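Local coordinates for A-type flavoprotein (Giardia intestinalis, PDB 2Q9U), which probably scavenges oxygen, reducing it at a diiron centre with electrons passed on by a bound flavin mononucleotide, at residues T52-V57 against V82-E87; Q256-V261 against E287-E292. One frame throughout, in Å; residues are numbered along the deposited sequence.

Interaction 1: residues T52-V57 against V82-E87; sequences TVIDSV and VMNHAE. With FEO (mu-oxo-diiron), chain G.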
loop_
_atom_site.group_PDB
_atom_site.type_symbol
_atom_site.label_atom_id
_atom_site.label_comp_id
_atom_site.label_asym_id
_atom_site.label_seq_id
_atom_site.Cartn_x
_atom_site.Cartn_y
_atom_site.Cartn_z
ATOM N N THR A 52 -7.176 41.388 9.127
ATOM C CA THR A 52 -6.362 40.869 8.033
ATOM C C THR A 52 -6.180 39.361 8.149
ATOM O O THR A 52 -5.925 38.856 9.241
ATOM C CB THR A 52 -5.007 41.579 7.998
ATOM O OG1 THR A 52 -5.216 42.962 7.654
ATOM C CG2 THR A 52 -4.048 40.953 6.986
ATOM N N VAL A 53 -6.330 38.675 7.019
ATOM C CA VAL A 53 -6.066 37.230 6.906
ATOM C C VAL A 53 -4.819 37.026 6.065
ATOM O O VAL A 53 -4.659 37.641 5.008
ATOM C CB VAL A 53 -7.248 36.464 6.281
ATOM C CG1 VAL A 53 -6.926 34.945 6.125
ATOM C CG2 VAL A 53 -8.503 36.651 7.133
ATOM N N ILE A 54 -3.942 36.157 6.559
ATOM C CA ILE A 54 -2.741 35.752 5.825
ATOM C C ILE A 54 -2.958 34.340 5.297
ATOM O O ILE A 54 -3.167 33.401 6.064
ATOM C CB ILE A 54 -1.491 35.751 6.734
ATOM C CG1 ILE A 54 -1.389 37.064 7.549
ATOM C CG2 ILE A 54 -0.200 35.422 5.901
ATOM C CD1 ILE A 54 -1.084 38.303 6.690
ATOM N N ASP A 55 -2.918 34.223 3.978
ATOM C CA ASP A 55 -3.062 32.964 3.249
ATOM C C ASP A 55 -4.433 32.277 3.317
ATOM O O ASP A 55 -5.273 32.617 4.136
ATOM C CB ASP A 55 -1.879 32.005 3.560
ATOM C CG ASP A 55 -0.540 32.562 3.034
ATOM O OD1 ASP A 55 -0.550 33.196 1.933
ATOM O OD2 ASP A 55 0.494 32.392 3.726
ATOM N N SER A 56 -4.646 31.325 2.415
ATOM C CA SER A 56 -5.846 30.504 2.429
ATOM C C SER A 56 -5.435 29.029 2.621
ATOM O O SER A 56 -4.347 28.747 3.135
ATOM C CB SER A 56 -6.636 30.734 1.129
ATOM O OG SER A 56 -7.886 30.063 1.127
ATOM N N VAL A 57 -6.315 28.101 2.227
ATOM C CA VAL A 57 -6.084 26.653 2.386
ATOM C C VAL A 57 -6.626 25.918 1.149
ATOM O O VAL A 57 -7.399 26.494 0.386
ATOM C CB VAL A 57 -6.783 26.042 3.648
ATOM C CG1 VAL A 57 -6.314 26.718 4.975
ATOM C CG2 VAL A 57 -8.290 26.108 3.537
ATOM N N VAL A 82 -4.020 38.643 2.581
ATOM C CA VAL A 82 -2.680 38.640 2.056
ATOM C C VAL A 82 -2.337 37.237 1.561
ATOM O O VAL A 82 -2.403 36.265 2.323
ATOM C CB VAL A 82 -1.655 39.049 3.132
ATOM C CG1 VAL A 82 -0.229 38.868 2.630
ATOM C CG2 VAL A 82 -1.908 40.497 3.654
ATOM N N MET A 83 -1.905 37.160 0.305
ATOM C CA MET A 83 -1.539 35.896 -0.344
ATOM C C MET A 83 -0.054 35.861 -0.675
ATOM O O MET A 83 0.431 36.678 -1.434
ATOM C CB MET A 83 -2.396 35.689 -1.620
ATOM C CG MET A 83 -3.904 35.502 -1.346
ATOM S SD MET A 83 -4.335 34.125 -0.255
ATOM C CE MET A 83 -3.900 32.710 -1.269
ATOM N N ASN A 84 0.673 34.913 -0.068
ATOM C CA ASN A 84 2.121 34.849 -0.191
ATOM C C ASN A 84 2.537 34.006 -1.376
ATOM O O ASN A 84 3.700 34.044 -1.775
ATOM C CB ASN A 84 2.710 34.204 1.078
ATOM C CG ASN A 84 2.672 35.128 2.274
ATOM O OD1 ASN A 84 2.104 34.789 3.333
ATOM N ND2 ASN A 84 3.268 36.290 2.125
ATOM N N HIS A 85 1.607 33.193 -1.893
ATOM C CA HIS A 85 1.963 32.050 -2.779
ATOM C C HIS A 85 0.656 31.551 -3.423
ATOM O O HIS A 85 -0.380 31.534 -2.768
ATOM C CB HIS A 85 2.633 30.995 -1.887
ATOM C CG HIS A 85 3.147 29.764 -2.580
ATOM N ND1 HIS A 85 3.763 29.768 -3.812
ATOM C CD2 HIS A 85 3.235 28.491 -2.125
ATOM C CE1 HIS A 85 4.141 28.536 -4.122
ATOM N NE2 HIS A 85 3.845 27.742 -3.108
ATOM N N ALA A 86 0.687 31.177 -4.700
ATOM C CA ALA A 86 -0.541 30.860 -5.411
ATOM C C ALA A 86 -0.816 29.350 -5.487
ATOM O O ALA A 86 -1.854 28.936 -6.009
ATOM C CB ALA A 86 -0.499 31.455 -6.828
ATOM N N GLU A 87 0.113 28.532 -4.981
ATOM C CA GLU A 87 -0.074 27.078 -5.014
ATOM C C GLU A 87 -1.368 26.668 -4.297
ATOM O O GLU A 87 -1.756 27.282 -3.278
ATOM C CB GLU A 87 1.158 26.326 -4.465
ATOM C CG GLU A 87 1.185 24.838 -4.900
ATOM C CD GLU A 87 2.384 24.113 -4.374
ATOM O OE1 GLU A 87 3.402 24.788 -4.109
ATOM O OE2 GLU A 87 2.289 22.876 -4.194
HETATM FE FE1 FEO G . 2.755 24.617 0.531
HETATM FE FE2 FEO G . 4.327 25.613 -2.381
HETATM O O FEO G . 2.684 25.251 -1.203
HETATM O O HOH W 1 -0.159 31.396 -0.053
#

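Interaction 2: residues Q256-V261 against E287-E292; sequences QKKVTV and ETVLLE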
loop_
_atom_site.group_PDB
_atom_site.type_symbol
_atom_site.label_atom_id
_atom_site.label_comp_id
_atom_site.label_asym_id
_atom_site.label_seq_id
_atom_site.Cartn_x
_atom_site.Cartn_y
_atom_site.Cartn_z
ATOM N N GLN A 256 26.578 15.306 6.713
ATOM C CA GLN A 256 27.007 14.552 7.876
ATOM C C GLN A 256 28.044 13.515 7.445
ATOM O O GLN A 256 28.188 13.249 6.247
ATOM C CB GLN A 256 25.810 13.860 8.535
ATOM C CG GLN A 256 24.675 14.795 8.950
ATOM C CD GLN A 256 24.969 15.574 10.225
ATOM O OE1 GLN A 256 26.092 15.559 10.747
ATOM N NE2 GLN A 256 23.942 16.254 10.745
ATOM N N LYS A 257 28.770 12.951 8.412
ATOM C CA LYS A 257 29.655 11.826 8.159
ATOM C C LYS A 257 28.711 10.622 8.018
ATOM O O LYS A 257 28.423 9.915 8.992
ATOM C CB LYS A 257 30.630 11.631 9.329
ATOM C CG LYS A 257 31.659 12.762 9.495
ATOM C CD LYS A 257 32.623 12.427 10.648
ATOM C CE LYS A 257 33.481 13.624 11.054
ATOM N NZ LYS A 257 34.345 13.317 12.250
ATOM N N LYS A 258 28.183 10.461 6.808
ATOM C CA LYS A 258 27.020 9.587 6.578
ATOM C C LYS A 258 27.091 9.118 5.128
ATOM O O LYS A 258 27.357 9.913 4.213
ATOM C CB LYS A 258 25.699 10.344 6.864
ATOM C CG LYS A 258 24.385 9.556 6.460
ATOM C CD LYS A 258 23.167 10.420 6.754
ATOM C CE LYS A 258 21.866 9.819 6.183
ATOM N NZ LYS A 258 20.736 10.716 6.688
ATOM N N VAL A 259 26.891 7.814 4.953
ATOM C CA VAL A 259 26.798 7.201 3.646
ATOM C C VAL A 259 25.392 6.598 3.502
ATOM O O VAL A 259 24.928 5.904 4.408
ATOM C CB VAL A 259 27.855 6.094 3.483
ATOM C CG1 VAL A 259 27.721 5.416 2.076
ATOM C CG2 VAL A 259 29.252 6.685 3.648
ATOM N N THR A 260 24.717 6.915 2.401
ATOM C CA THR A 260 23.422 6.256 2.060
ATOM C C THR A 260 23.541 5.404 0.793
ATOM O O THR A 260 24.062 5.892 -0.220
ATOM C CB THR A 260 22.294 7.285 1.871
ATOM O OG1 THR A 260 22.135 8.028 3.084
ATOM C CG2 THR A 260 20.923 6.587 1.504
ATOM N N VAL A 261 23.043 4.153 0.846
ATOM C CA VAL A 261 22.989 3.297 -0.338
ATOM C C VAL A 261 21.519 3.178 -0.780
ATOM O O VAL A 261 20.648 2.902 0.042
ATOM C CB VAL A 261 23.579 1.898 -0.087
ATOM C CG1 VAL A 261 23.524 1.066 -1.379
ATOM C CG2 VAL A 261 25.028 2.036 0.382
ATOM N N GLU A 287 27.734 7.149 9.904
ATOM C CA GLU A 287 26.393 6.563 9.877
ATOM C C GLU A 287 26.162 5.970 8.476
ATOM O O GLU A 287 26.665 6.503 7.466
ATOM C CB GLU A 287 25.304 7.616 10.139
ATOM C CG GLU A 287 23.925 6.928 10.227
ATOM C CD GLU A 287 22.769 7.844 10.497
ATOM O OE1 GLU A 287 22.909 9.071 10.296
ATOM O OE2 GLU A 287 21.707 7.307 10.892
ATOM N N THR A 288 25.425 4.856 8.417
ATOM C CA THR A 288 25.100 4.209 7.147
ATOM C C THR A 288 23.597 3.916 7.125
ATOM O O THR A 288 23.051 3.425 8.096
ATOM C CB THR A 288 25.865 2.876 6.953
ATOM O OG1 THR A 288 25.498 1.952 7.988
ATOM C CG2 THR A 288 27.384 3.103 6.975
ATOM N N VAL A 289 22.953 4.253 6.013
ATOM C CA VAL A 289 21.526 4.027 5.800
ATOM C C VAL A 289 21.405 3.240 4.488
ATOM O O VAL A 289 22.018 3.591 3.486
ATOM C CB VAL A 289 20.754 5.403 5.727
ATOM C CG1 VAL A 289 19.276 5.215 5.311
ATOM C CG2 VAL A 289 20.838 6.145 7.063
ATOM N N LEU A 290 20.635 2.155 4.514
ATOM C CA LEU A 290 20.312 1.424 3.303
ATOM C C LEU A 290 18.845 1.638 2.985
ATOM O O LEU A 290 17.984 1.404 3.844
ATOM C CB LEU A 290 20.613 -0.080 3.502
ATOM C CG LEU A 290 20.292 -1.042 2.324
ATOM C CD1 LEU A 290 21.256 -2.188 2.380
ATOM C CD2 LEU A 290 18.855 -1.579 2.346
ATOM N N LEU A 291 18.568 2.064 1.756
ATOM C CA LEU A 291 17.210 2.314 1.290
ATOM C C LEU A 291 16.944 1.433 0.086
ATOM O O LEU A 291 17.530 1.660 -0.971
ATOM C CB LEU A 291 17.041 3.800 0.875
ATOM C CG LEU A 291 17.274 4.862 1.947
ATOM C CD1 LEU A 291 16.991 6.239 1.347
ATOM C CD2 LEU A 291 16.346 4.595 3.147
ATOM N N GLU A 292 16.067 0.439 0.234
ATOM C CA GLU A 292 15.700 -0.396 -0.906
ATOM C C GLU A 292 14.313 -0.007 -1.404
ATOM O O GLU A 292 13.378 0.109 -0.602
ATOM C CB GLU A 292 15.723 -1.876 -0.526
ATOM C CG GLU A 292 15.632 -2.826 -1.728
ATOM C CD GLU A 292 16.539 -4.046 -1.543
ATOM O OE1 GLU A 292 17.649 -3.890 -0.966
ATOM O OE2 GLU A 292 16.134 -5.156 -1.965
HETATM O O HOH W 2 20.733 10.408 9.504
#

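Interaction 1: residues T52-V57 against V82-E87
The D55 carboxylate reaches over to the loop that leaves strand 80-82, where OD1 takes the backbone N-H of N84 at 2.9 Å in a nearly straight bond. CG of D55 sits beside its own backbone N (chi1 -66°), which carries the carboxylate across to the turning chain. OD1 is gripped a second time by a water, which donates to it and, at 2.7 Å, to the carbonyl O of H85. The N84 side chain crosses that of D55 at about a right angle, its amide plane steeply inclined to the carboxylate.

Behind this polar junction the chains run as parallel strands: V82 N binds V53 O and D55 N binds V82 O, both at 2.7 Å. I54 and V82 lie side by side on one face of the sheet, with CD1 of I54 3.7 Å from CB of V82. M83 starts out away from the partner chain but folds back through chi2 and chi3, bringing CE within 4.1 Å of CB of S56.

Further along this loop, H85 NE2 and E87 OE1 bind the same iron, at 2.3 and 2.1 Å, beside H152 and D171; D155 takes the other ring nitrogen of H85. Through OD1, one N-H and one water, D55 ties the backbone of the iron-binding loop to the end of the neighbouring strand and probably acts from the second shell, by way of the backbone of H85.

Interaction 2: residues Q256-V261 against E287-E292
Strands 258-263 and 287-292 are the two parallel arms of a beta-alpha-beta unit in the flavodoxin-like domain, joined by helix 269-283. V259 and V261 each donate and accept across the pair, with V259 N to E287 O at 2.8 Å and L291 N to V261 O also at 2.8 Å. At the entry the ladder is less regular: E287 N meets K257 O at 3.0 Å, bent to 142° at the hydrogen, where K257 centres an inverse gamma turn.

K258, T260, E287 and V289 share one face. K258 and E287 run out alongside each other, both fully extended beyond CG, so that CD of the lysine lies 3.8 Å from OE1 of the glutamate. Their charged ends stay 4.5 Å apart (NZ to OE1), and a water bridges them, accepting from NZ and donating to OE1. Further along, CG2 of T260 meets CD1 of L291 at 4.0 Å. On the other face V261 and T288 pack against helix 269-283.

K258 NZ also forms a salt bridge with D307 and a hydrogen bond with H304. The lysine's charge is therefore shared among several partners, and its attraction to E287 is probably softened by the intervening water.

In the fold
Both contacts are parallel strand pairings and both are largely buried, but they belong to different domains: interaction 1 to the beta-lactamase-like part, interaction 2 to the flavodoxin-like part, their centres about 38 Å apart on opposite sides of the chain's centre. In interaction 1 the pairing is short and soon gives way to a loop leading to the diiron site, and a buried carboxylate takes over from strand hydrogen bonds. Interaction 2 keeps a longer ladder, four bridges against one, and puts its charged pair, buried K258 and partly exposed E287, near the strand entry. Other subunits meet both: E87 hydrogen-bonds to Y267 of the second subunit, and T288 to S180 of the third.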